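Local coordinates for protein peptidoglycan N-acetylglucosamine deacetylase (Agathobacter rectalis, PDB 5JMU) that probably removes acetyl groups from the N-acetylglucosamine of peptidoglycan as a zinc-binding hydrolase of non-peptide carbon-nitrogen bonds, this chain being its catalytic domain, at residues 20-25 and 208-213. Numbering follows the deposited sequence.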
ATOM      1  N   LYS A  20      15.013  -4.107 -12.071  1.00 14.52           N
ATOM      2  CA  LYS A  20      14.328  -2.847 -12.421  1.00 14.16           C
ATOM      3  C   LYS A  20      12.817  -3.045 -12.294  1.00 14.21           C
ATOM      4  O   LYS A  20      12.054  -2.904 -13.265  1.00 15.89           O
ATOM      5  CB  LYS A  20      14.754  -2.362 -13.807  1.00 15.47           C
ATOM      6  CG  LYS A  20      16.188  -1.850 -13.796  1.00 19.53           C
ATOM      7  CD  LYS A  20      16.728  -1.534 -15.175  1.00 25.57           C
ATOM      8  CE  LYS A  20      16.257  -0.224 -15.628  1.00 31.13           C
ATOM      9  NZ  LYS A  20      17.068   0.196 -16.801  1.00 34.28           N
ATOM     10  N   ILE A  21      12.399  -3.317 -11.054  1.00 10.95           N
ATOM     11  CA  ILE A  21      11.002  -3.620 -10.737  1.00 10.48           C
ATOM     12  C   ILE A  21      10.408  -2.431 -10.008  1.00 11.45           C
ATOM     13  O   ILE A  21      11.054  -1.866  -9.125  1.00 11.14           O
ATOM     14  CB  ILE A  21      10.880  -4.862  -9.843  1.00 10.67           C
ATOM     15  CG1 ILE A  21      11.535  -6.093 -10.515  1.00 12.62           C
ATOM     16  CG2 ILE A  21       9.419  -5.092  -9.423  1.00 12.28           C
ATOM     17  CD1 ILE A  21      10.950  -6.433 -11.898  1.00 13.11           C
ATOM     18  N   ILE A  22       9.173  -2.068 -10.356  1.00 12.11           N
ATOM     19  CA  ILE A  22       8.422  -1.050  -9.590  1.00 10.59           C
ATOM     20  C   ILE A  22       7.081  -1.621  -9.162  1.00  9.93           C
ATOM     21  O   ILE A  22       6.261  -2.047 -10.012  1.00 10.58           O
ATOM     22  CB  ILE A  22       8.194   0.235 -10.410  1.00 10.90           C
ATOM     23  CG1 ILE A  22       9.545   0.816 -10.877  1.00 12.29           C
ATOM     24  CG2 ILE A  22       7.431   1.273  -9.545  1.00 10.87           C
ATOM     25  CD1 ILE A  22       9.405   1.914 -11.911  1.00 13.22           C
ATOM     26  N   TYR A  23       6.831  -1.572  -7.855  1.00 10.89           N
ATOM     27  CA  TYR A  23       5.511  -1.899  -7.331  1.00 10.64           C
ATOM     28  C   TYR A  23       4.868  -0.562  -7.013  1.00  9.70           C
ATOM     29  O   TYR A  23       5.223   0.061  -5.997  1.00  9.60           O
ATOM     30  CB  TYR A  23       5.600  -2.763  -6.070  1.00  9.02           C
ATOM     31  CG  TYR A  23       6.264  -4.130  -6.250  1.00 10.30           C
ATOM     32  CD1 TYR A  23       5.551  -5.235  -6.703  1.00 10.88           C
ATOM     33  CD2 TYR A  23       7.600  -4.318  -5.864  1.00  9.83           C
ATOM     34  CE1 TYR A  23       6.173  -6.481  -6.818  1.00 10.32           C
ATOM     35  CE2 TYR A  23       8.232  -5.569  -5.979  1.00 11.92           C
ATOM     36  CZ  TYR A  23       7.513  -6.646  -6.452  1.00 10.58           C
ATOM     37  OH  TYR A  23       8.141  -7.873  -6.558  1.00 12.55           O
ATOM     38  N   LEU A  24       3.929  -0.102  -7.852  1.00  8.64           N
ATOM     39  CA  LEU A  24       3.157   1.092  -7.493  1.00 10.33           C
ATOM     40  C   LEU A  24       2.130   0.677  -6.443  1.00 10.65           C
ATOM     41  O   LEU A  24       1.411  -0.338  -6.610  1.00 11.32           O
ATOM     42  CB  LEU A  24       2.422   1.680  -8.718  1.00 11.45           C
ATOM     43  CG  LEU A  24       3.302   2.293  -9.783  1.00  9.68           C
ATOM     44  CD1 LEU A  24       2.427   2.708 -10.985  1.00 12.26           C
ATOM     45  CD2 LEU A  24       4.015   3.490  -9.201  1.00 12.72           C
ATOM     46  N   THR A  25       2.072   1.414  -5.338  1.00 10.14           N
ATOM     47  CA  THR A  25       1.086   1.105  -4.298  1.00 10.79           C
ATOM     48  C   THR A  25       0.348   2.351  -3.893  1.00 10.60           C
ATOM     49  O   THR A  25       0.889   3.462  -3.916  1.00 10.35           O
ATOM     50  CB  THR A  25       1.719   0.454  -3.043  1.00 10.50           C
ATOM     51  OG1 THR A  25       2.441   1.431  -2.246  1.00 11.19           O
ATOM     52  CG2 THR A  25       2.680  -0.661  -3.467  1.00 12.10           C
ATOM     53  N   TYR A 208      12.029  -0.417 -16.905  1.00 12.88           N
ATOM     54  CA  TYR A 208      11.389  -0.887 -15.670  1.00 12.59           C
ATOM     55  C   TYR A 208      10.124  -1.699 -15.962  1.00 13.76           C
ATOM     56  O   TYR A 208       9.414  -1.437 -16.964  1.00 16.53           O
ATOM     57  CB  TYR A 208      11.019   0.292 -14.745  1.00 13.40           C
ATOM     58  CG  TYR A 208      12.225   0.958 -14.160  1.00 12.71           C
ATOM     59  CD1 TYR A 208      12.943   1.912 -14.890  1.00 14.92           C
ATOM     60  CD2 TYR A 208      12.697   0.574 -12.923  1.00 11.88           C
ATOM     61  CE1 TYR A 208      14.068   2.507 -14.373  1.00 16.06           C
ATOM     62  CE2 TYR A 208      13.853   1.170 -12.379  1.00 15.91           C
ATOM     63  CZ  TYR A 208      14.519   2.133 -13.128  1.00 15.52           C
ATOM     64  OH  TYR A 208      15.637   2.752 -12.645  1.00 18.29           O
ATOM     65  N   THR A 209       9.842  -2.646 -15.063  1.00 10.79           N
ATOM     66  CA  THR A 209       8.626  -3.484 -15.128  1.00 10.89           C
ATOM     67  C   THR A 209       7.771  -3.172 -13.912  1.00 12.34           C
ATOM     68  O   THR A 209       8.267  -3.252 -12.784  1.00 12.61           O
ATOM     69  CB  THR A 209       8.966  -4.983 -15.135  1.00 10.61           C
ATOM     70  OG1 THR A 209       9.734  -5.240 -16.323  1.00 13.98           O
ATOM     71  CG2 THR A 209       7.664  -5.791 -15.189  1.00 13.35           C
ATOM     72  N   PHE A 210       6.504  -2.816 -14.142  1.00 11.18           N
ATOM     73  CA  PHE A 210       5.526  -2.581 -13.078  1.00 10.96           C
ATOM     74  C   PHE A 210       4.816  -3.845 -12.723  1.00 11.51           C
ATOM     75  O   PHE A 210       4.261  -4.530 -13.601  1.00 12.28           O
ATOM     76  CB  PHE A 210       4.518  -1.527 -13.519  1.00 11.15           C
ATOM     77  CG  PHE A 210       5.122  -0.153 -13.641  1.00 10.05           C
ATOM     78  CD1 PHE A 210       5.722   0.237 -14.847  1.00 12.53           C
ATOM     79  CD2 PHE A 210       5.082   0.738 -12.590  1.00 12.46           C
ATOM     80  CE1 PHE A 210       6.328   1.503 -14.982  1.00 13.67           C
ATOM     81  CE2 PHE A 210       5.630   1.988 -12.704  1.00 11.32           C
ATOM     82  CZ  PHE A 210       6.280   2.387 -13.914  1.00 12.38           C
ATOM     83  N   LEU A 211       4.834  -4.182 -11.425  1.00  9.44           N
ATOM     84  CA  LEU A 211       4.200  -5.398 -10.956  1.00 11.64           C
ATOM     85  C   LEU A 211       3.277  -5.108  -9.778  1.00 11.87           C
ATOM     86  O   LEU A 211       3.493  -4.135  -9.043  1.00 11.36           O
ATOM     87  CB  LEU A 211       5.269  -6.384 -10.524  1.00 10.84           C
ATOM     88  CG  LEU A 211       6.220  -6.957 -11.560  1.00 12.26           C
ATOM     89  CD1 LEU A 211       7.278  -7.837 -10.873  1.00 14.63           C
ATOM     90  CD2 LEU A 211       5.399  -7.739 -12.558  1.00 14.76           C
ATOM     91  N   PRO A 212       2.283  -5.960  -9.535  1.00 10.94           N
ATOM     92  CA  PRO A 212       1.509  -5.960  -8.278  1.00 12.00           C
ATOM     93  C   PRO A 212       2.216  -6.805  -7.209  1.00 11.39           C
ATOM     94  O   PRO A 212       2.985  -7.723  -7.542  1.00 11.03           O
ATOM     95  CB  PRO A 212       0.184  -6.612  -8.661  1.00 13.32           C
ATOM     96  CG  PRO A 212       0.640  -7.700  -9.722  1.00 11.57           C
ATOM     97  CD  PRO A 212       1.875  -7.058 -10.448  1.00 11.66           C
ATOM     98  N   LEU A 213       1.982  -6.486  -5.933  1.00 12.64           N
ATOM     99  CA  LEU A 213       2.560  -7.298  -4.863  1.00 10.85           C
ATOM    100  C   LEU A 213       1.772  -8.568  -4.764  1.00 10.10           C
ATOM    101  O   LEU A 213       0.527  -8.557  -4.828  1.00 13.80           O
ATOM    102  CB  LEU A 213       2.528  -6.539  -3.515  1.00 10.46           C
ATOM    103  CG  LEU A 213       3.564  -5.403  -3.403  1.00 12.08           C
ATOM    104  CD1 LEU A 213       3.178  -4.486  -2.233  1.00 14.08           C
ATOM    105  CD2 LEU A 213       4.976  -5.946  -3.257  1.00 10.60           C
TER
HETATM  106  O   HOH W   1       2.934  -1.513 -10.224  1.00 10.46           O
HETATM  107  O   HOH W   2       2.244  -2.942  -6.810  1.00 11.53           O
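I21 and I22 pair in parallel with T209 and F210, which sets the short last strand of this NodB-type polysaccharide deacetylase domain beside the first strand of its parallel sheet. Three backbone bonds zip them: T209 N to K20 O, I22 N to T209 O (2.8 Å) and L211 N to I22 O. Beyond L211 N the chains draw apart and two waters bridge them: one joins L24 N to L211 O, the other donates to both L24 O and L211 O.

On the face carrying I22 and F210, the I22 side chain lies alongside the phenyl ring, CG2 3.7 Å from F210 CE2, while L24 CG meets the edge of that ring. With CG1 anti to the carbonyl carbon (chi1 -57°) and CD1 extended, I22 reaches Y208, CD1 3.6 Å from Y208 CB. The K20 and Y208 side chains cross at about a right angle; a bend at chi3 (80°) lays K20 CE over the ring face, 3.9 Å from the centroid, and NZ goes on to bond N206 O. Were the ring trimmed to an alanine here, the K20 methylenes would probably lose the surface they lie on and W202 its aromatic neighbour, while I22 CD1 would keep only the CB contact with this side chain.

On the other face, I21 CG2 packs against L211 CD1 (3.8 Å) and sits above one face of the Y23 ring, toward its rim. P212 O sits at the edge of that ring, and L213 CD2 lies over the opposite side, 3.7 Å from the Y23 centroid in a CH-pi contact.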